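Local coordinates for protein glia-derived nexin (Homo sapiens, PDB 4DY0) that inhibits serine proteases including thrombin, trypsin and urokinase as a heparin-binding serpin, and promotes neurite extension by inhibiting thrombin, at residues Val89-Ala94 with Leu164-Tyr169; Tyr169-Trp174 with Lys325-Glu330. All coordinates share one frame; numbering follows the deposited sequence.

In the fold
The two contacts lie one on each edge of strand 162-170 in the large central serpin sheet, known as sheet A, with an antiparallel partner in contact 1 and a parallel one in contact 2. Contact 1 pairs it with strand 90-97, deep in the sheet, between helix 36-47 and helix 127-141. Contact 2 follows it onward to its end, beside strand 319-328, which it then leaves. Tyr169 belongs to both contacts, and a probable hydrogen bond from Lys325 N to Val168 O helps join them. Contact 1 is buried: regular backbone bonds, small or branched apolar side chains and one buried pair of asparagines. Contact 2 is partly buried: two backbone bonds give way to waters, a water-bridged lysine and glutamate, and an indole N-H.

Contact 1 (Val89-Ala94 with Leu164-Tyr169)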
loop_
_atom_site.group_PDB
_atom_site.type_symbol
_atom_site.label_atom_id
_atom_site.label_comp_id
_atom_site.label_asym_id
_atom_site.label_seq_id
_atom_site.Cartn_x
_atom_site.Cartn_y
_atom_site.Cartn_z
ATOM N N VAL A 89 0.244 -9.714 8.225
ATOM C CA VAL A 89 0.204 -8.316 7.829
ATOM C C VAL A 89 -0.414 -7.484 8.951
ATOM O O VAL A 89 -1.539 -7.751 9.381
ATOM C CB VAL A 89 -0.657 -8.129 6.564
ATOM C CG1 VAL A 89 -0.606 -6.683 6.086
ATOM C CG2 VAL A 89 -0.204 -9.076 5.468
ATOM N N THR A 90 0.311 -6.477 9.426
ATOM C CA THR A 90 -0.217 -5.620 10.480
ATOM C C THR A 90 -0.760 -4.321 9.906
ATOM O O THR A 90 -0.058 -3.612 9.183
ATOM C CB THR A 90 0.841 -5.300 11.547
ATOM O OG1 THR A 90 1.389 -6.520 12.056
ATOM C CG2 THR A 90 0.215 -4.521 12.694
ATOM N N VAL A 91 -2.011 -4.016 10.237
ATOM C CA VAL A 91 -2.677 -2.824 9.731
ATOM C C VAL A 91 -3.266 -1.995 10.865
ATOM O O VAL A 91 -3.980 -2.515 11.722
ATOM C CB VAL A 91 -3.806 -3.188 8.752
ATOM C CG1 VAL A 91 -4.430 -1.928 8.172
ATOM C CG2 VAL A 91 -3.271 -4.082 7.643
ATOM N N ALA A 92 -2.963 -0.704 10.867
ATOM C CA ALA A 92 -3.496 0.194 11.877
ATOM C C ALA A 92 -4.281 1.306 11.210
ATOM O O ALA A 92 -3.723 2.106 10.457
ATOM C CB ALA A 92 -2.375 0.770 12.722
ATOM N N ASN A 93 -5.581 1.347 11.482
ATOM C CA ASN A 93 -6.446 2.372 10.920
ATOM C C ASN A 93 -7.067 3.236 12.011
ATOM O O ASN A 93 -7.594 2.721 12.995
ATOM C CB ASN A 93 -7.533 1.738 10.049
ATOM C CG ASN A 93 -6.988 1.197 8.741
ATOM O OD1 ASN A 93 -6.052 1.754 8.169
ATOM N ND2 ASN A 93 -7.576 0.111 8.258
ATOM N N ALA A 94 -7.002 4.550 11.835
ATOM C CA ALA A 94 -7.544 5.463 12.832
ATOM C C ALA A 94 -8.079 6.753 12.227
ATOM O O ALA A 94 -7.489 7.319 11.298
ATOM C CB ALA A 94 -6.496 5.776 13.889
ATOM N N LEU A 164 -6.985 11.314 8.951
ATOM C CA LEU A 164 -7.037 9.867 8.782
ATOM C C LEU A 164 -5.641 9.277 8.792
ATOM O O LEU A 164 -4.702 9.888 8.288
ATOM C CB LEU A 164 -7.709 9.506 7.459
ATOM C CG LEU A 164 -9.208 9.236 7.468
ATOM C CD1 LEU A 164 -9.476 7.846 8.012
ATOM C CD2 LEU A 164 -9.940 10.301 8.271
ATOM N N VAL A 165 -5.507 8.080 9.351
ATOM C CA VAL A 165 -4.235 7.379 9.315
ATOM C C VAL A 165 -4.389 5.916 8.928
ATOM O O VAL A 165 -5.210 5.195 9.492
ATOM C CB VAL A 165 -3.505 7.465 10.655
ATOM C CG1 VAL A 165 -2.273 6.585 10.629
ATOM C CG2 VAL A 165 -3.122 8.901 10.947
ATOM N N ASN A 166 -3.594 5.491 7.953
ATOM C CA ASN A 166 -3.499 4.085 7.573
ATOM C C ASN A 166 -2.045 3.633 7.587
ATOM O O ASN A 166 -1.223 4.157 6.835
ATOM C CB ASN A 166 -4.084 3.857 6.184
ATOM C CG ASN A 166 -3.856 2.443 5.685
ATOM O OD1 ASN A 166 -3.369 2.233 4.575
ATOM N ND2 ASN A 166 -4.194 1.465 6.513
ATOM N N ALA A 167 -1.731 2.663 8.443
ATOM C CA ALA A 167 -0.367 2.158 8.561
ATOM C C ALA A 167 -0.323 0.658 8.327
ATOM O O ALA A 167 -1.097 -0.093 8.923
ATOM C CB ALA A 167 0.205 2.496 9.923
ATOM N N VAL A 168 0.585 0.223 7.458
ATOM C CA VAL A 168 0.710 -1.196 7.129
ATOM C C VAL A 168 2.152 -1.685 7.275
ATOM O O VAL A 168 3.082 -1.060 6.761
ATOM C CB VAL A 168 0.222 -1.491 5.694
ATOM C CG1 VAL A 168 0.154 -2.994 5.460
ATOM C CG2 VAL A 168 -1.135 -0.855 5.449
ATOM N N TYR A 169 2.335 -2.797 7.985
ATOM C CA TYR A 169 3.659 -3.401 8.138
ATOM C C TYR A 169 3.619 -4.872 7.773
ATOM O O TYR A 169 2.619 -5.544 8.011
ATOM C CB TYR A 169 4.199 -3.250 9.564
ATOM C CG TYR A 169 5.468 -4.048 9.781
ATOM C CD1 TYR A 169 6.710 -3.513 9.460
ATOM C CD2 TYR A 169 5.422 -5.348 10.271
ATOM C CE1 TYR A 169 7.872 -4.243 9.636
ATOM C CE2 TYR A 169 6.581 -6.088 10.454
ATOM C CZ TYR A 169 7.803 -5.529 10.134
ATOM O OH TYR A 169 8.960 -6.253 10.307
#
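Asn93 and Asn166 sit next to each other on neighbouring antiparallel strands of serpin sheet A, where six backbone hydrogen bonds join Thr90 to Tyr169, Ala92 to Ala167 and Ala94 to Val165. The tight part is the buried middle. Ala92 CB lies 4.2 Å from Ala167 CB, and helix 127-141 covers these small side chains, Trp137 on Ala92 and Val138 on Ala167. The asparagines face the other way, toward helix 36-47. Looser is the face carrying Thr90 and Tyr169: both are partly exposed, and their side chains come no nearer than CB to CB, 4.4 Å. On the opposite face of that same end, buried Val89 CG1 meets Val168 CG1 at 3.8 Å, and partly exposed Val91 brings CG1 to 3.8 Å from Asn166 ND2. The two asparagine side chains run side by side in the same direction, their amide planes turned 38° apart. With chi1 at 173° the Asn166 amide lies along its own strand toward Val168, and ND2 is the atom turned to Asn93. Gln322 NE2, from the strand on the other side, donates to Asn166 OD1. Asn166 ND2 reaches Asn93 OD1 at a modelled 2.5 Å, doubtfully short, arriving in the carbonyl plane with a bent N-H...O angle of 140°.

Contact 2 (Tyr169-Trp174 with Lys325-Glu330); sequences YFKGLW and KIEVSE
Lys325 meets Tyr169 where strands 162-170 and 319-328 run parallel near the end of serpin sheet A called the breach. Lys325 CG lies at the edge of the phenol ring, 3.9 Å from Tyr169 CD1, while the extended lysine chain leads NZ off to the carbonyl of Met145. Lys325 O accepts a hydrogen bond from Phe170 N. Ile326 comes next on the buried face: its CG1, anti to the backbone N (chi1 -180°), approaches the edge of the Phe170 ring, 4.2 Å from CD2. Glu327 N then bonds to Phe170 O at 3.2 Å, and direct pairing ends. One water takes over, donating to both Glu327 O and Lys171 O. The extended side chains of Glu327 and Lys171 lie alongside each other, Lys171 NZ 4.0 Å from Glu327 OE1, beyond salt-bridge range; a second water accepts from NZ and donates to Glu327 OE2. Val328 CG1 touches the indole edge at Trp174 CZ2. Ser329 O accepts a hydrogen bond from Trp174 NE1 at 2.8 Å, the oxygen lying 7° out of the ring plane. Ser329 OG, like Glu330 OE1, turns to Lys276, and Glu330 OE2 pairs with Thr183. Waters and the indole N-H replace backbone pairing from Glu327 to Ser329, before Trp174's backbone bonds to Asp331 and Thr333, consistent with a junction able to part when the cleaved reactive loop inserts between these strands, as in other inhibitory serpins.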
loop_
_atom_site.group_PDB
_atom_site.type_symbol
_atom_site.label_atom_id
_atom_site.label_comp_id
_atom_site.label_asym_id
_atom_site.label_seq_id
_atom_site.Cartn_x
_atom_site.Cartn_y
_atom_site.Cartn_z
ATOM N N TYR A 169 2.335 -2.797 7.985
ATOM C CA TYR A 169 3.659 -3.401 8.138
ATOM C C TYR A 169 3.619 -4.872 7.773
ATOM O O TYR A 169 2.619 -5.544 8.011
ATOM C CB TYR A 169 4.199 -3.250 9.564
ATOM C CG TYR A 169 5.468 -4.048 9.781
ATOM C CD1 TYR A 169 6.710 -3.513 9.460
ATOM C CD2 TYR A 169 5.422 -5.348 10.271
ATOM C CE1 TYR A 169 7.872 -4.243 9.636
ATOM C CE2 TYR A 169 6.581 -6.088 10.454
ATOM C CZ TYR A 169 7.803 -5.529 10.134
ATOM O OH TYR A 169 8.960 -6.253 10.307
ATOM N N PHE A 170 4.713 -5.375 7.207
ATOM C CA PHE A 170 4.782 -6.777 6.824
ATOM C C PHE A 170 6.228 -7.257 6.677
ATOM O O PHE A 170 7.123 -6.486 6.310
ATOM C CB PHE A 170 3.994 -7.001 5.527
ATOM C CG PHE A 170 4.047 -8.413 5.010
ATOM C CD1 PHE A 170 3.222 -9.392 5.539
ATOM C CD2 PHE A 170 4.914 -8.758 3.987
ATOM C CE1 PHE A 170 3.268 -10.696 5.063
ATOM C CE2 PHE A 170 4.966 -10.060 3.505
ATOM C CZ PHE A 170 4.140 -11.028 4.044
ATOM N N LYS A 171 6.453 -8.529 6.990
ATOM C CA LYS A 171 7.737 -9.168 6.724
ATOM C C LYS A 171 7.532 -10.597 6.234
ATOM O O LYS A 171 7.945 -10.947 5.128
ATOM C CB LYS A 171 8.642 -9.152 7.954
ATOM C CG LYS A 171 10.019 -9.726 7.674
ATOM C CD LYS A 171 10.825 -9.942 8.940
ATOM C CE LYS A 171 12.185 -10.532 8.606
ATOM N NZ LYS A 171 13.059 -10.636 9.803
ATOM N N GLY A 172 6.887 -11.417 7.057
ATOM C CA GLY A 172 6.553 -12.787 6.667
ATOM C C GLY A 172 7.761 -13.695 6.525
ATOM O O GLY A 172 8.887 -13.296 6.814
ATOM N N LEU A 173 7.525 -14.925 6.084
ATOM C CA LEU A 173 8.598 -15.889 5.897
ATOM C C LEU A 173 8.498 -16.517 4.511
ATOM O O LEU A 173 7.427 -16.964 4.101
ATOM C CB LEU A 173 8.544 -16.969 6.984
ATOM C CG LEU A 173 8.862 -16.520 8.417
ATOM C CD1 LEU A 173 8.375 -17.538 9.442
ATOM C CD2 LEU A 173 10.354 -16.258 8.590
ATOM N N TRP A 174 9.611 -16.541 3.786
ATOM C CA TRP A 174 9.611 -17.090 2.433
ATOM C C TRP A 174 9.244 -18.564 2.464
ATOM O O TRP A 174 9.627 -19.290 3.386
ATOM C CB TRP A 174 10.980 -16.927 1.766
ATOM C CG TRP A 174 11.417 -15.508 1.556
ATOM C CD1 TRP A 174 12.528 -14.904 2.080
ATOM C CD2 TRP A 174 10.761 -14.513 0.760
ATOM N NE1 TRP A 174 12.601 -13.597 1.661
ATOM C CE2 TRP A 174 11.529 -13.331 0.850
ATOM C CE3 TRP A 174 9.600 -14.507 -0.019
ATOM C CZ2 TRP A 174 11.173 -12.158 0.191
ATOM C CZ3 TRP A 174 9.245 -13.338 -0.674
ATOM C CH2 TRP A 174 10.030 -12.179 -0.565
ATOM N N LYS A 325 5.492 -0.111 5.281
ATOM C CA LYS A 325 6.830 -0.568 5.626
ATOM C C LYS A 325 6.937 -2.078 5.469
ATOM O O LYS A 325 6.205 -2.830 6.110
ATOM C CB LYS A 325 7.168 -0.150 7.058
ATOM C CG LYS A 325 8.530 -0.602 7.552
ATOM C CD LYS A 325 8.917 0.165 8.810
ATOM C CE LYS A 325 10.213 -0.339 9.398
ATOM N NZ LYS A 325 10.637 0.497 10.556
ATOM N N ILE A 326 7.842 -2.512 4.600
ATOM C CA ILE A 326 8.081 -3.931 4.391
ATOM C C ILE A 326 9.573 -4.235 4.482
ATOM O O ILE A 326 10.397 -3.518 3.920
ATOM C CB ILE A 326 7.543 -4.403 3.022
ATOM C CG1 ILE A 326 7.799 -5.901 2.836
ATOM C CG2 ILE A 326 8.186 -3.610 1.895
ATOM C CD1 ILE A 326 7.419 -6.422 1.471
ATOM N N GLU A 327 9.922 -5.287 5.212
ATOM C CA GLU A 327 11.305 -5.729 5.253
ATOM C C GLU A 327 11.511 -6.943 4.355
ATOM O O GLU A 327 10.721 -7.887 4.371
ATOM C CB GLU A 327 11.755 -6.048 6.678
ATOM C CG GLU A 327 13.172 -6.608 6.720
ATOM C CD GLU A 327 13.674 -6.871 8.127
ATOM O OE1 GLU A 327 14.823 -7.345 8.263
ATOM O OE2 GLU A 327 12.927 -6.603 9.091
ATOM N N VAL A 328 12.571 -6.904 3.561
ATOM C CA VAL A 328 12.926 -8.028 2.718
ATOM C C VAL A 328 14.220 -8.644 3.234
ATOM O O VAL A 328 15.273 -8.007 3.193
ATOM C CB VAL A 328 13.086 -7.586 1.254
ATOM C CG1 VAL A 328 13.512 -8.755 0.390
ATOM C CG2 VAL A 328 11.780 -6.994 0.750
ATOM N N SER A 329 14.135 -9.876 3.728
ATOM C CA SER A 329 15.280 -10.531 4.358
ATOM C C SER A 329 15.422 -11.994 3.940
ATOM O O SER A 329 14.692 -12.471 3.068
ATOM C CB SER A 329 15.168 -10.433 5.879
ATOM O OG SER A 329 16.387 -10.784 6.509
ATOM N N GLU A 330 16.359 -12.698 4.574
ATOM C CA GLU A 330 16.635 -14.103 4.270
ATOM C C GLU A 330 15.544 -15.046 4.774
ATOM O O GLU A 330 15.228 -16.049 4.129
ATOM C CB GLU A 330 17.974 -14.539 4.884
ATOM C CG GLU A 330 19.219 -13.998 4.199
ATOM C CD GLU A 330 19.729 -12.709 4.816
ATOM O OE1 GLU A 330 18.985 -12.073 5.592
ATOM O OE2 GLU A 330 20.882 -12.329 4.520
HETATM O O HOH W 1 9.451 -9.836 3.163
HETATM O O HOH W 2 13.111 -8.589 11.360
#